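Local structure of Serpin48 (Tenebrio molitor, 3OZQ) at residues A[24-27]-A[28-32]; A[137-140]-A[141-144]; A[202-205]-A[206-209]; A[212-215]-A[216-219]. The protein is a highly specific serpin of insect innate immunity that inhibits the serine protease SPE. All coordinates share one frame; numbering follows the deposited sequence.

Overall arrangement
All four contacts are local, and they occupy two kinds of backbone. Interactions 1 and 2 sit at the C-terminal parts of helices 10-29 and 129-143, their centres about 26 Å apart. Interactions 3 and 4 both use strand 207-214, one at its start and one at its finish, with centres about 20 Å apart. Interaction 1 is a surface contact with main-chain bonds and a very short E25-K28 salt bridge; the other three are partly buried. Interaction 2 combines helical main-chain bonds, a threonine hydroxyl bond and a CH-pi contact, interaction 3 sets a leucine against a phenyl ring and an amide, without a hydrogen bond between its segments, and interaction 4 is a hydrogen-bonded hairpin.

Interaction 1: residues A[24-27]-A[28-32]; sequences KEVL and KTEKA
E25 and K28 stand one turn apart at the end of helix 10-29, where the main-chain bonds change in span. K28 N donates to E25 O at 3.0 Å and T29 N to V26 O at 3.0 Å, both reaching back three residues and both approaching from above the carbonyl plane. E30 N reaches back four residues to the same V26 O, at 2.9 Å and nearly in line with the C=O, so this one oxygen holds two donors as the chain leaves the helix with E30 in an extended conformation (psi 126°). Among the side chains, K28 runs extended beside E25, which bends at chi2 (43°) to bring its carboxylate alongside the lysine end. Their salt bridge, E25 OE2 to K28 NZ, measures 2.5 Å; so short a value makes the exact placement doubtful. V26 and E30 lie side by side, V26 CG1 resting 3.6 Å from E30 CG. T29 turns its methyl CG2 to V26 O, 3.2 Å away. In the fold, E25 and V26 pack on V282 of helix 279-286, E25 and K28 also meet its K285, K24 NZ bonds to E247 O at helix 243-248, and A32 O receives R371 NE from strand 365-372.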
ATOM      1  N   LYS A  24     -11.842   0.183   2.386  1.00 40.99           N
ATOM      2  CA  LYS A  24     -13.122   0.575   2.984  1.00 42.10           C
ATOM      3  C   LYS A  24     -12.930   1.193   4.355  1.00 42.88           C
ATOM      4  O   LYS A  24     -13.614   2.141   4.725  1.00 46.30           O
ATOM      5  CB  LYS A  24     -14.069  -0.630   3.092  1.00 48.04           C
ATOM      6  CG  LYS A  24     -15.507  -0.256   3.435  1.00 56.70           C
ATOM      7  CD  LYS A  24     -16.475  -1.431   3.224  1.00 63.42           C
ATOM      8  CE  LYS A  24     -16.855  -1.621   1.746  1.00 67.09           C
ATOM      9  NZ  LYS A  24     -17.989  -0.749   1.268  1.00 61.17           N
ATOM     10  N   GLU A  25     -11.991   0.649   5.114  1.00 41.69           N
ATOM     11  CA  GLU A  25     -11.684   1.195   6.427  1.00 42.24           C
ATOM     12  C   GLU A  25     -10.977   2.543   6.323  1.00 41.28           C
ATOM     13  O   GLU A  25     -11.363   3.504   6.986  1.00 43.38           O
ATOM     14  CB  GLU A  25     -10.821   0.208   7.211  1.00 42.84           C
ATOM     15  CG  GLU A  25     -11.342  -0.078   8.588  1.00 47.36           C
ATOM     16  CD  GLU A  25     -12.845  -0.269   8.609  1.00 48.68           C
ATOM     17  OE1 GLU A  25     -13.346  -1.159   7.895  1.00 50.93           O
ATOM     18  OE2 GLU A  25     -13.524   0.476   9.346  1.00 54.01           O
ATOM     19  N   VAL A  26      -9.950   2.621   5.482  1.00 38.82           N
ATOM     20  CA  VAL A  26      -9.162   3.851   5.390  1.00 42.39           C
ATOM     21  C   VAL A  26     -10.018   5.045   4.985  1.00 41.26           C
ATOM     22  O   VAL A  26      -9.837   6.151   5.498  1.00 44.91           O
ATOM     23  CB  VAL A  26      -7.957   3.704   4.456  1.00 37.94           C
ATOM     24  CG1 VAL A  26      -7.365   5.082   4.127  1.00 41.01           C
ATOM     25  CG2 VAL A  26      -6.918   2.813   5.104  1.00 37.10           C
ATOM     26  N   LEU A  27     -10.948   4.800   4.069  1.00 40.61           N
ATOM     27  CA  LEU A  27     -11.938   5.780   3.648  1.00 43.68           C
ATOM     28  C   LEU A  27     -12.549   6.537   4.815  1.00 46.37           C
ATOM     29  O   LEU A  27     -12.764   7.744   4.734  1.00 53.80           O
ATOM     30  CB  LEU A  27     -13.065   5.060   2.908  1.00 46.57           C
ATOM     31  CG  LEU A  27     -13.268   5.371   1.439  1.00 48.63           C
ATOM     32  CD1 LEU A  27     -14.343   4.442   0.887  1.00 50.27           C
ATOM     33  CD2 LEU A  27     -13.647   6.840   1.256  1.00 50.64           C
ATOM     34  N   LYS A  28     -12.853   5.813   5.889  1.00 44.73           N
ATOM     35  CA  LYS A  28     -13.549   6.378   7.037  1.00 47.66           C
ATOM     36  C   LYS A  28     -12.825   7.578   7.617  1.00 51.93           C
ATOM     37  O   LYS A  28     -13.456   8.529   8.068  1.00 57.51           O
ATOM     38  CB  LYS A  28     -13.734   5.324   8.135  1.00 51.06           C
ATOM     39  CG  LYS A  28     -14.736   4.223   7.799  1.00 51.63           C
ATOM     40  CD  LYS A  28     -14.794   3.202   8.937  1.00 50.08           C
ATOM     41  CE  LYS A  28     -15.864   2.149   8.719  1.00 54.59           C
ATOM     42  NZ  LYS A  28     -15.871   1.174   9.847  1.00 55.83           N
ATOM     43  N   THR A  29     -11.501   7.530   7.604  1.00 47.39           N
ATOM     44  CA  THR A  29     -10.700   8.588   8.201  1.00 49.68           C
ATOM     45  C   THR A  29     -10.098   9.519   7.144  1.00 49.23           C
ATOM     46  O   THR A  29      -9.759  10.666   7.434  1.00 50.65           O
ATOM     47  CB  THR A  29      -9.599   8.002   9.122  1.00 49.20           C
ATOM     48  OG1 THR A  29      -8.819   9.061   9.694  1.00 56.54           O
ATOM     49  CG2 THR A  29      -8.692   7.073   8.353  1.00 44.13           C
ATOM     50  N   GLU A  30      -9.962   9.032   5.917  1.00 41.79           N
ATOM     51  CA  GLU A  30      -9.460   9.884   4.837  1.00 47.37           C
ATOM     52  C   GLU A  30     -10.610  10.532   4.055  1.00 49.83           C
ATOM     53  O   GLU A  30     -11.514   9.846   3.578  1.00 56.52           O
ATOM     54  CB  GLU A  30      -8.520   9.094   3.915  1.00 41.09           C
ATOM     55  CG  GLU A  30      -7.209   8.662   4.594  1.00 43.46           C
ATOM     56  CD  GLU A  30      -6.366   9.853   5.036  1.00 45.87           C
ATOM     57  OE1 GLU A  30      -5.776   9.803   6.143  1.00 54.32           O
ATOM     58  OE2 GLU A  30      -6.324  10.854   4.277  1.00 47.43           O
ATOM     59  N   LYS A  31     -10.570  11.853   3.930  1.00 45.65           N
ATOM     60  CA  LYS A  31     -11.676  12.602   3.338  1.00 52.67           C
ATOM     61  C   LYS A  31     -11.420  13.094   1.908  1.00 52.83           C
ATOM     62  O   LYS A  31     -12.309  13.650   1.272  1.00 53.89           O
ATOM     63  CB  LYS A  31     -12.051  13.788   4.228  1.00 58.87           C
ATOM     64  CG  LYS A  31     -10.893  14.374   5.028  1.00 63.76           C
ATOM     65  CD  LYS A  31      -9.625  14.537   4.188  1.00 59.74           C
ATOM     66  CE  LYS A  31      -8.384  14.504   5.086  1.00 62.24           C
ATOM     67  NZ  LYS A  31      -8.539  13.560   6.251  1.00 51.88           N
ATOM     68  N   ALA A  32     -10.202  12.908   1.420  1.00 45.37           N
ATOM     69  CA  ALA A  32      -9.857  13.299   0.067  1.00 42.03           C
ATOM     70  C   ALA A  32      -8.984  12.212  -0.550  1.00 37.52           C
ATOM     71  O   ALA A  32      -9.342  11.035  -0.515  1.00 41.39           O
ATOM     72  CB  ALA A  32      -9.152  14.649   0.067  1.00 45.61           C
TER

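Interaction 2: residues A[137-140]-A[141-144]; sequences NAWV and EEQT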
ATOM      1  N   ASN A 137      12.062   7.913  13.328  1.00 39.31           N
ATOM      2  CA  ASN A 137      11.949   8.687  12.093  1.00 42.82           C
ATOM      3  C   ASN A 137      13.257   8.814  11.331  1.00 41.29           C
ATOM      4  O   ASN A 137      13.262   8.862  10.106  1.00 38.68           O
ATOM      5  CB  ASN A 137      11.379  10.080  12.372  1.00 39.99           C
ATOM      6  CG  ASN A 137       9.950  10.026  12.860  1.00 42.52           C
ATOM      7  OD1 ASN A 137       9.275   9.004  12.710  1.00 42.63           O
ATOM      8  ND2 ASN A 137       9.478  11.121  13.446  1.00 37.16           N
ATOM      9  N   ALA A 138      14.368   8.889  12.059  1.00 42.93           N
ATOM     10  CA  ALA A 138      15.659   9.080  11.411  1.00 44.54           C
ATOM     11  C   ALA A 138      16.023   7.792  10.696  1.00 41.63           C
ATOM     12  O   ALA A 138      16.586   7.820   9.598  1.00 45.14           O
ATOM     13  CB  ALA A 138      16.735   9.466  12.429  1.00 41.33           C
ATOM     14  N   TRP A 139      15.677   6.673  11.321  1.00 38.21           N
ATOM     15  CA  TRP A 139      15.909   5.365  10.734  1.00 42.40           C
ATOM     16  C   TRP A 139      15.123   5.256   9.431  1.00 42.85           C
ATOM     17  O   TRP A 139      15.672   4.897   8.392  1.00 38.31           O
ATOM     18  CB  TRP A 139      15.506   4.237  11.687  1.00 38.81           C
ATOM     19  CG  TRP A 139      15.789   2.881  11.086  1.00 42.02           C
ATOM     20  CD1 TRP A 139      16.993   2.241  11.052  1.00 37.39           C
ATOM     21  CD2 TRP A 139      14.863   2.033  10.387  1.00 40.60           C
ATOM     22  NE1 TRP A 139      16.873   1.041  10.393  1.00 46.44           N
ATOM     23  CE2 TRP A 139      15.576   0.887   9.978  1.00 43.92           C
ATOM     24  CE3 TRP A 139      13.497   2.122  10.090  1.00 38.96           C
ATOM     25  CZ2 TRP A 139      14.971  -0.163   9.279  1.00 42.70           C
ATOM     26  CZ3 TRP A 139      12.896   1.075   9.391  1.00 40.10           C
ATOM     27  CH2 TRP A 139      13.634  -0.050   8.997  1.00 40.55           C
ATOM     28  N   VAL A 140      13.836   5.583   9.502  1.00 42.03           N
ATOM     29  CA  VAL A 140      12.980   5.600   8.318  1.00 36.56           C
ATOM     30  C   VAL A 140      13.562   6.474   7.206  1.00 43.36           C
ATOM     31  O   VAL A 140      13.532   6.101   6.035  1.00 39.90           O
ATOM     32  CB  VAL A 140      11.561   6.097   8.658  1.00 34.58           C
ATOM     33  CG1 VAL A 140      10.827   6.582   7.380  1.00 34.75           C
ATOM     34  CG2 VAL A 140      10.773   5.013   9.366  1.00 37.56           C
ATOM     35  N   GLU A 141      14.093   7.638   7.568  1.00 42.33           N
ATOM     36  CA  GLU A 141      14.659   8.528   6.557  1.00 40.42           C
ATOM     37  C   GLU A 141      15.867   7.890   5.894  1.00 43.15           C
ATOM     38  O   GLU A 141      15.937   7.833   4.677  1.00 46.23           O
ATOM     39  CB  GLU A 141      15.035   9.890   7.147  1.00 46.53           C
ATOM     40  CG  GLU A 141      13.841  10.764   7.495  1.00 47.07           C
ATOM     41  CD  GLU A 141      14.221  12.225   7.721  1.00 56.16           C
ATOM     42  OE1 GLU A 141      13.935  12.740   8.822  1.00 60.10           O
ATOM     43  OE2 GLU A 141      14.792  12.866   6.804  1.00 54.60           O
ATOM     44  N   GLU A 142      16.822   7.409   6.689  1.00 41.97           N
ATOM     45  CA  GLU A 142      17.999   6.764   6.113  1.00 45.20           C
ATOM     46  C   GLU A 142      17.607   5.628   5.159  1.00 48.22           C
ATOM     47  O   GLU A 142      18.238   5.429   4.125  1.00 50.22           O
ATOM     48  CB  GLU A 142      18.924   6.228   7.202  1.00 48.48           C
ATOM     49  CG  GLU A 142      19.550   4.874   6.871  1.00 55.21           C
ATOM     50  CD  GLU A 142      19.532   3.894   8.055  1.00 59.51           C
ATOM     51  OE1 GLU A 142      19.909   4.289   9.188  1.00 58.59           O
ATOM     52  OE2 GLU A 142      19.131   2.724   7.851  1.00 60.95           O
ATOM     53  N   GLN A 143      16.561   4.893   5.516  1.00 43.35           N
ATOM     54  CA  GLN A 143      16.147   3.711   4.758  1.00 49.22           C
ATOM     55  C   GLN A 143      15.268   4.032   3.547  1.00 46.75           C
ATOM     56  O   GLN A 143      15.030   3.168   2.707  1.00 47.25           O
ATOM     57  CB  GLN A 143      15.410   2.726   5.670  1.00 45.89           C
ATOM     58  CG  GLN A 143      16.315   1.936   6.585  1.00 50.59           C
ATOM     59  CD  GLN A 143      17.222   1.010   5.811  1.00 57.84           C
ATOM     60  OE1 GLN A 143      16.767   0.024   5.221  1.00 62.94           O
ATOM     61  NE2 GLN A 143      18.510   1.331   5.783  1.00 60.39           N
ATOM     62  N   THR A 144      14.774   5.263   3.469  1.00 47.17           N
ATOM     63  CA  THR A 144      13.970   5.680   2.318  1.00 44.06           C
ATOM     64  C   THR A 144      14.590   6.862   1.587  1.00 47.55           C
ATOM     65  O   THR A 144      13.871   7.671   1.016  1.00 48.16           O
ATOM     66  CB  THR A 144      12.543   6.098   2.724  1.00 43.72           C
ATOM     67  OG1 THR A 144      12.604   7.115   3.734  1.00 44.62           O
ATOM     68  CG2 THR A 144      11.740   4.912   3.234  1.00 39.45           C
TER
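V140 and T144 lie on the side of helix 129-143 that faces strands 90-100 and 163-174; by this position the helix matches helix F of the serpin fold, which lies across the large central sheet. Packing is tight here: V140 meets I166 and A168, T144 meets Y170 and A94, and N137 is held by a bond from V152 N to its OD1. T144 turns OG1 back along the helix (chi1 55°) and donates to V140 O at 2.7 Å, from above the carbonyl plane. The neighbouring T144 N bond to that oxygen is weak, so the hydroxyl is the firmer grip on V140 O. Two residues earlier in the helix, the hydrogen bond from E142 N to A138 O is nearly straight (175°).

Flanking strand 90-100, W139 touches A94 and Y98 and lays its indole over Q143, whose CG lies 3.9 Å from the centroid of the six-membered ring, a CH-pi contact over one face; K96 adds a cation-pi contact to W139. The solvent side belongs to A138 and E142, both exposed, the E142 carboxylate plane standing 74° from the indole plane. It is tied by Q143 NE2, which donates to the anti lone pair of E142 OE2 at 2.6 Å.

Interaction 3: residues A[202-205]-A[206-209]; sequences MYLD and EQYF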
ATOM      1  N   MET A 202      -1.581  14.784 -18.712  1.00 41.22           N
ATOM      2  CA  MET A 202      -0.698  14.153 -19.683  1.00 41.18           C
ATOM      3  C   MET A 202      -1.523  13.399 -20.716  1.00 39.04           C
ATOM      4  O   MET A 202      -2.600  12.904 -20.401  1.00 37.67           O
ATOM      5  CB  MET A 202       0.247  13.163 -18.986  1.00 40.90           C
ATOM      6  CG  MET A 202       0.842  13.642 -17.677  1.00 40.81           C
ATOM      7  SD  MET A 202       1.951  12.390 -16.966  1.00 42.91           S
ATOM      8  CE  MET A 202       0.777  11.082 -16.627  1.00 39.88           C
ATOM      9  N   TYR A 203      -1.004  13.285 -21.935  1.00 40.98           N
ATOM     10  CA  TYR A 203      -1.773  12.715 -23.035  1.00 37.13           C
ATOM     11  C   TYR A 203      -1.006  11.660 -23.824  1.00 40.22           C
ATOM     12  O   TYR A 203       0.127  11.880 -24.238  1.00 45.31           O
ATOM     13  CB  TYR A 203      -2.286  13.834 -23.974  1.00 42.10           C
ATOM     14  CG  TYR A 203      -3.301  14.734 -23.313  1.00 38.93           C
ATOM     15  CD1 TYR A 203      -4.665  14.501 -23.463  1.00 39.02           C
ATOM     16  CD2 TYR A 203      -2.899  15.803 -22.520  1.00 36.60           C
ATOM     17  CE1 TYR A 203      -5.597  15.308 -22.852  1.00 34.87           C
ATOM     18  CE2 TYR A 203      -3.824  16.613 -21.900  1.00 39.41           C
ATOM     19  CZ  TYR A 203      -5.172  16.357 -22.068  1.00 37.76           C
ATOM     20  OH  TYR A 203      -6.092  17.150 -21.433  1.00 39.39           O
ATOM     21  N   LEU A 204      -1.642  10.513 -24.033  1.00 41.28           N
ATOM     22  CA  LEU A 204      -1.069   9.444 -24.845  1.00 43.33           C
ATOM     23  C   LEU A 204      -2.131   8.885 -25.774  1.00 46.19           C
ATOM     24  O   LEU A 204      -3.164   8.398 -25.315  1.00 47.22           O
ATOM     25  CB  LEU A 204      -0.532   8.321 -23.955  1.00 47.49           C
ATOM     26  CG  LEU A 204       0.899   7.828 -24.158  1.00 48.52           C
ATOM     27  CD1 LEU A 204       1.180   6.607 -23.254  1.00 44.57           C
ATOM     28  CD2 LEU A 204       1.161   7.499 -25.609  1.00 45.62           C
ATOM     29  N   ASP A 205      -1.869   8.942 -27.078  1.00 46.19           N
ATOM     30  CA  ASP A 205      -2.857   8.555 -28.085  1.00 49.59           C
ATOM     31  C   ASP A 205      -2.548   7.260 -28.827  1.00 49.20           C
ATOM     32  O   ASP A 205      -1.397   6.831 -28.920  1.00 50.54           O
ATOM     33  CB  ASP A 205      -3.023   9.666 -29.125  1.00 51.30           C
ATOM     34  CG  ASP A 205      -3.455  10.978 -28.517  1.00 51.82           C
ATOM     35  OD1 ASP A 205      -4.214  10.955 -27.522  1.00 55.22           O
ATOM     36  OD2 ASP A 205      -3.031  12.031 -29.042  1.00 56.93           O
ATOM     37  N   GLU A 206      -3.599   6.658 -29.369  1.00 44.31           N
ATOM     38  CA  GLU A 206      -3.476   5.505 -30.252  1.00 54.69           C
ATOM     39  C   GLU A 206      -2.555   4.409 -29.713  1.00 54.23           C
ATOM     40  O   GLU A 206      -1.757   3.845 -30.461  1.00 51.05           O
ATOM     41  CB  GLU A 206      -2.995   5.955 -31.636  1.00 58.55           C
ATOM     42  CG  GLU A 206      -3.929   6.929 -32.338  1.00 60.46           C
ATOM     43  CD  GLU A 206      -3.189   7.923 -33.245  1.00 69.36           C
ATOM     44  OE1 GLU A 206      -3.425   9.148 -33.101  1.00 64.04           O
ATOM     45  OE2 GLU A 206      -2.374   7.485 -34.093  1.00 65.53           O
ATOM     46  N   GLN A 207      -2.671   4.107 -28.420  1.00 55.03           N
ATOM     47  CA  GLN A 207      -1.919   3.010 -27.824  1.00 45.32           C
ATOM     48  C   GLN A 207      -2.856   1.844 -27.557  1.00 49.90           C
ATOM     49  O   GLN A 207      -4.050   2.041 -27.333  1.00 50.01           O
ATOM     50  CB  GLN A 207      -1.274   3.447 -26.507  1.00 52.97           C
ATOM     51  CG  GLN A 207      -0.350   4.650 -26.612  1.00 51.44           C
ATOM     52  CD  GLN A 207       0.958   4.326 -27.304  1.00 55.46           C
ATOM     53  OE1 GLN A 207       1.659   5.221 -27.778  1.00 61.05           O
ATOM     54  NE2 GLN A 207       1.300   3.044 -27.361  1.00 54.66           N
ATOM     55  N   TYR A 208      -2.317   0.628 -27.581  1.00 50.51           N
ATOM     56  CA  TYR A 208      -3.095  -0.550 -27.217  1.00 49.58           C
ATOM     57  C   TYR A 208      -2.831  -0.924 -25.760  1.00 46.87           C
ATOM     58  O   TYR A 208      -1.748  -1.400 -25.411  1.00 47.60           O
ATOM     59  CB  TYR A 208      -2.799  -1.733 -28.143  1.00 50.75           C
ATOM     60  CG  TYR A 208      -3.611  -1.715 -29.424  1.00 52.86           C
ATOM     61  CD1 TYR A 208      -4.902  -2.230 -29.459  1.00 52.44           C
ATOM     62  CD2 TYR A 208      -3.094  -1.169 -30.590  1.00 57.09           C
ATOM     63  CE1 TYR A 208      -5.657  -2.213 -30.629  1.00 55.68           C
ATOM     64  CE2 TYR A 208      -3.840  -1.139 -31.769  1.00 57.42           C
ATOM     65  CZ  TYR A 208      -5.122  -1.665 -31.781  1.00 58.32           C
ATOM     66  OH  TYR A 208      -5.868  -1.648 -32.945  1.00 60.94           O
ATOM     67  N   PHE A 209      -3.833  -0.703 -24.920  1.00 44.79           N
ATOM     68  CA  PHE A 209      -3.724  -0.982 -23.492  1.00 43.50           C
ATOM     69  C   PHE A 209      -4.878  -1.863 -23.076  1.00 44.68           C
ATOM     70  O   PHE A 209      -5.952  -1.800 -23.666  1.00 47.24           O
ATOM     71  CB  PHE A 209      -3.785   0.322 -22.685  1.00 39.45           C
ATOM     72  CG  PHE A 209      -2.572   1.191 -22.839  1.00 40.98           C
ATOM     73  CD1 PHE A 209      -2.698   2.571 -22.939  1.00 44.38           C
ATOM     74  CD2 PHE A 209      -1.300   0.635 -22.863  1.00 44.38           C
ATOM     75  CE1 PHE A 209      -1.578   3.381 -23.074  1.00 43.50           C
ATOM     76  CE2 PHE A 209      -0.178   1.435 -22.994  1.00 38.29           C
ATOM     77  CZ  PHE A 209      -0.314   2.807 -23.099  1.00 43.31           C
TER
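The phenyl ring of F209 takes L204 at its edge, with L204 CD1 near the ring plane and 4.1 Å from F209 CZ, while Q207 CB lies over one face, 3.4 Å above the plane and toward the rim. F209 also packs on L222, L224 and P225 of strand 219-225. The amide of Q207 is the second flat group. The bend at chi2 (-72°) brings this amide back toward L204, and Q207 OE1 lies 3.2 Å from L204 CD2, with Q207 CG 3.4 Å from that same methyl. L204 thus spreads its two branches, CD1 to the phenyl ring and CD2 to the amide, and its side chain crosses that of F209 at about a right angle.

The backbone turns a corner at E206, the axes of strands 202-205 and 207-209 standing 94° apart with a closest approach of 7.9 Å. E206 adopts a left-handed conformation, and it and Q207 both face V264, which makes a G1 beta bulge. Strand 260-278 follows the bend, pairing with M202 and L204 before the corner and with Q207 and F209 after it, while its N265 OD1 accepts a bond from E206 N. In serpin topology this is consistent with the passage from sheet C into sheet B. The exposed carboxylates of D205 and E206 come no nearer than 5.0 Å, D205 OD2 to E206 OE1.

Interaction 4: residues A[212-215]-A[216-219]; sequences YECH and HLDA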
ATOM      1  N   TYR A 212     -11.370  -2.348 -20.239  1.00 44.59           N
ATOM      2  CA  TYR A 212     -12.575  -3.099 -19.916  1.00 49.64           C
ATOM      3  C   TYR A 212     -13.736  -2.191 -19.551  1.00 50.96           C
ATOM      4  O   TYR A 212     -13.569  -1.204 -18.838  1.00 50.43           O
ATOM      5  CB  TYR A 212     -12.307  -4.081 -18.770  1.00 52.63           C
ATOM      6  CG  TYR A 212     -13.428  -5.066 -18.552  1.00 57.23           C
ATOM      7  CD1 TYR A 212     -14.264  -4.971 -17.447  1.00 57.27           C
ATOM      8  CD2 TYR A 212     -13.657  -6.090 -19.463  1.00 59.38           C
ATOM      9  CE1 TYR A 212     -15.299  -5.869 -17.254  1.00 58.92           C
ATOM     10  CE2 TYR A 212     -14.685  -6.994 -19.278  1.00 62.07           C
ATOM     11  CZ  TYR A 212     -15.504  -6.878 -18.177  1.00 60.96           C
ATOM     12  OH  TYR A 212     -16.525  -7.786 -18.001  1.00 71.64           O
ATOM     13  N   GLU A 213     -14.921  -2.532 -20.035  1.00 47.02           N
ATOM     14  CA  GLU A 213     -16.113  -1.795 -19.658  1.00 49.54           C
ATOM     15  C   GLU A 213     -16.955  -2.659 -18.738  1.00 55.32           C
ATOM     16  O   GLU A 213     -17.578  -3.625 -19.183  1.00 53.70           O
ATOM     17  CB  GLU A 213     -16.908  -1.372 -20.902  1.00 55.29           C
ATOM     18  CG  GLU A 213     -16.211  -0.305 -21.756  1.00 52.13           C
ATOM     19  CD  GLU A 213     -16.889  -0.089 -23.111  1.00 61.99           C
ATOM     20  OE1 GLU A 213     -16.303   0.614 -23.969  1.00 48.90           O
ATOM     21  OE2 GLU A 213     -18.000  -0.631 -23.313  1.00 62.06           O
ATOM     22  N   CYS A 214     -16.947  -2.326 -17.447  1.00 54.18           N
ATOM     23  CA  CYS A 214     -17.729  -3.066 -16.463  1.00 53.32           C
ATOM     24  C   CYS A 214     -19.138  -2.508 -16.398  1.00 53.59           C
ATOM     25  O   CYS A 214     -19.350  -1.378 -15.958  1.00 50.75           O
ATOM     26  CB  CYS A 214     -17.077  -3.026 -15.072  1.00 56.62           C
ATOM     27  SG  CYS A 214     -17.814  -4.204 -13.881  1.00 61.50           S
ATOM     28  N   HIS A 215     -20.102  -3.314 -16.826  1.00 52.34           N
ATOM     29  CA  HIS A 215     -21.485  -2.862 -16.927  1.00 59.55           C
ATOM     30  C   HIS A 215     -22.212  -2.818 -15.582  1.00 57.15           C
ATOM     31  O   HIS A 215     -23.008  -1.910 -15.336  1.00 61.16           O
ATOM     32  CB  HIS A 215     -22.253  -3.695 -17.964  1.00 57.47           C
ATOM     33  CG  HIS A 215     -21.742  -3.524 -19.365  1.00 61.50           C
ATOM     34  ND1 HIS A 215     -21.038  -4.507 -20.028  1.00 59.72           N
ATOM     35  CD2 HIS A 215     -21.820  -2.476 -20.223  1.00 61.89           C
ATOM     36  CE1 HIS A 215     -20.711  -4.076 -21.235  1.00 58.62           C
ATOM     37  NE2 HIS A 215     -21.173  -2.847 -21.378  1.00 57.97           N
ATOM     38  N   HIS A 216     -21.930  -3.783 -14.714  1.00 59.20           N
ATOM     39  CA  HIS A 216     -22.472  -3.759 -13.359  1.00 61.03           C
ATOM     40  C   HIS A 216     -21.996  -2.521 -12.598  1.00 59.97           C
ATOM     41  O   HIS A 216     -22.750  -1.920 -11.831  1.00 59.72           O
ATOM     42  CB  HIS A 216     -22.085  -5.028 -12.598  1.00 64.14           C
ATOM     43  CG  HIS A 216     -22.423  -4.984 -11.140  1.00 68.32           C
ATOM     44  ND1 HIS A 216     -21.487  -5.200 -10.150  1.00 68.12           N
ATOM     45  CD2 HIS A 216     -23.593  -4.738 -10.502  1.00 67.23           C
ATOM     46  CE1 HIS A 216     -22.067  -5.096  -8.966  1.00 68.55           C
ATOM     47  NE2 HIS A 216     -23.343  -4.811  -9.153  1.00 68.83           N
ATOM     48  N   LEU A 217     -20.747  -2.135 -12.823  1.00 56.64           N
ATOM     49  CA  LEU A 217     -20.171  -1.002 -12.105  1.00 56.97           C
ATOM     50  C   LEU A 217     -20.428   0.338 -12.761  1.00 59.77           C
ATOM     51  O   LEU A 217     -20.206   1.378 -12.140  1.00 57.16           O
ATOM     52  CB  LEU A 217     -18.666  -1.194 -11.918  1.00 58.34           C
ATOM     53  CG  LEU A 217     -18.361  -2.183 -10.796  1.00 62.68           C
ATOM     54  CD1 LEU A 217     -16.884  -2.564 -10.771  1.00 61.59           C
ATOM     55  CD2 LEU A 217     -18.827  -1.600  -9.460  1.00 61.89           C
ATOM     56  N   ASP A 218     -20.898   0.308 -14.006  1.00 55.34           N
ATOM     57  CA  ASP A 218     -21.005   1.513 -14.822  1.00 56.09           C
ATOM     58  C   ASP A 218     -19.704   2.303 -14.747  1.00 50.25           C
ATOM     59  O   ASP A 218     -19.686   3.484 -14.395  1.00 46.69           O
ATOM     60  CB  ASP A 218     -22.199   2.382 -14.414  1.00 57.04           C
ATOM     61  CG  ASP A 218     -22.507   3.477 -15.446  1.00 55.53           C
ATOM     62  OD1 ASP A 218     -22.079   3.335 -16.614  1.00 54.33           O
ATOM     63  OD2 ASP A 218     -23.166   4.482 -15.093  1.00 60.13           O
ATOM     64  N   ALA A 219     -18.614   1.633 -15.088  1.00 47.07           N
ATOM     65  CA  ALA A 219     -17.310   2.263 -15.070  1.00 47.35           C
ATOM     66  C   ALA A 219     -16.445   1.654 -16.159  1.00 46.47           C
ATOM     67  O   ALA A 219     -16.800   0.646 -16.761  1.00 42.73           O
ATOM     68  CB  ALA A 219     -16.657   2.081 -13.704  1.00 48.41           C
TER
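A beta hairpin with a G1 bulge turns the chain from strand 207-214 into strand 219-225, C214 and A219 forming the antiparallel hydrogen-bonded pair that closes it. Both D218 and A219 face C214, and D218 is left-handed, which defines the bulge. At the tip, the backbone angles of H216 (-61°/-38°) and L217 fit a type I turn, and D218 N donates weakly to H215 O at 3.3 Å. The two bonds of the closing pair are unequal: A219 N reaches C214 O at 3.2 Å, in the carbonyl plane and nearly straight, whereas C214 N to A219 O, at 3.1 Å, is weak. Within the bulge, D218 OD1 is hydrogen-bonded to N238 ND2, and on the strand before the turn E213 OE1 is bonded to Y211 OH.

L217 is buried against L246 of helix 243-248 and against R252 and S253 of helix 250-254, and A219 also touches L246. This seats the hairpin on the two short helices. H215 lays one face of its imidazole over E213 O. C214 has SG anti to its amide nitrogen (chi1 -168°), which places the sulfur beside its own carbonyl carbon, against the L217 side chain, where C214 SG meets L217 CD1 at 3.6 Å and L217 CB at 3.7 Å.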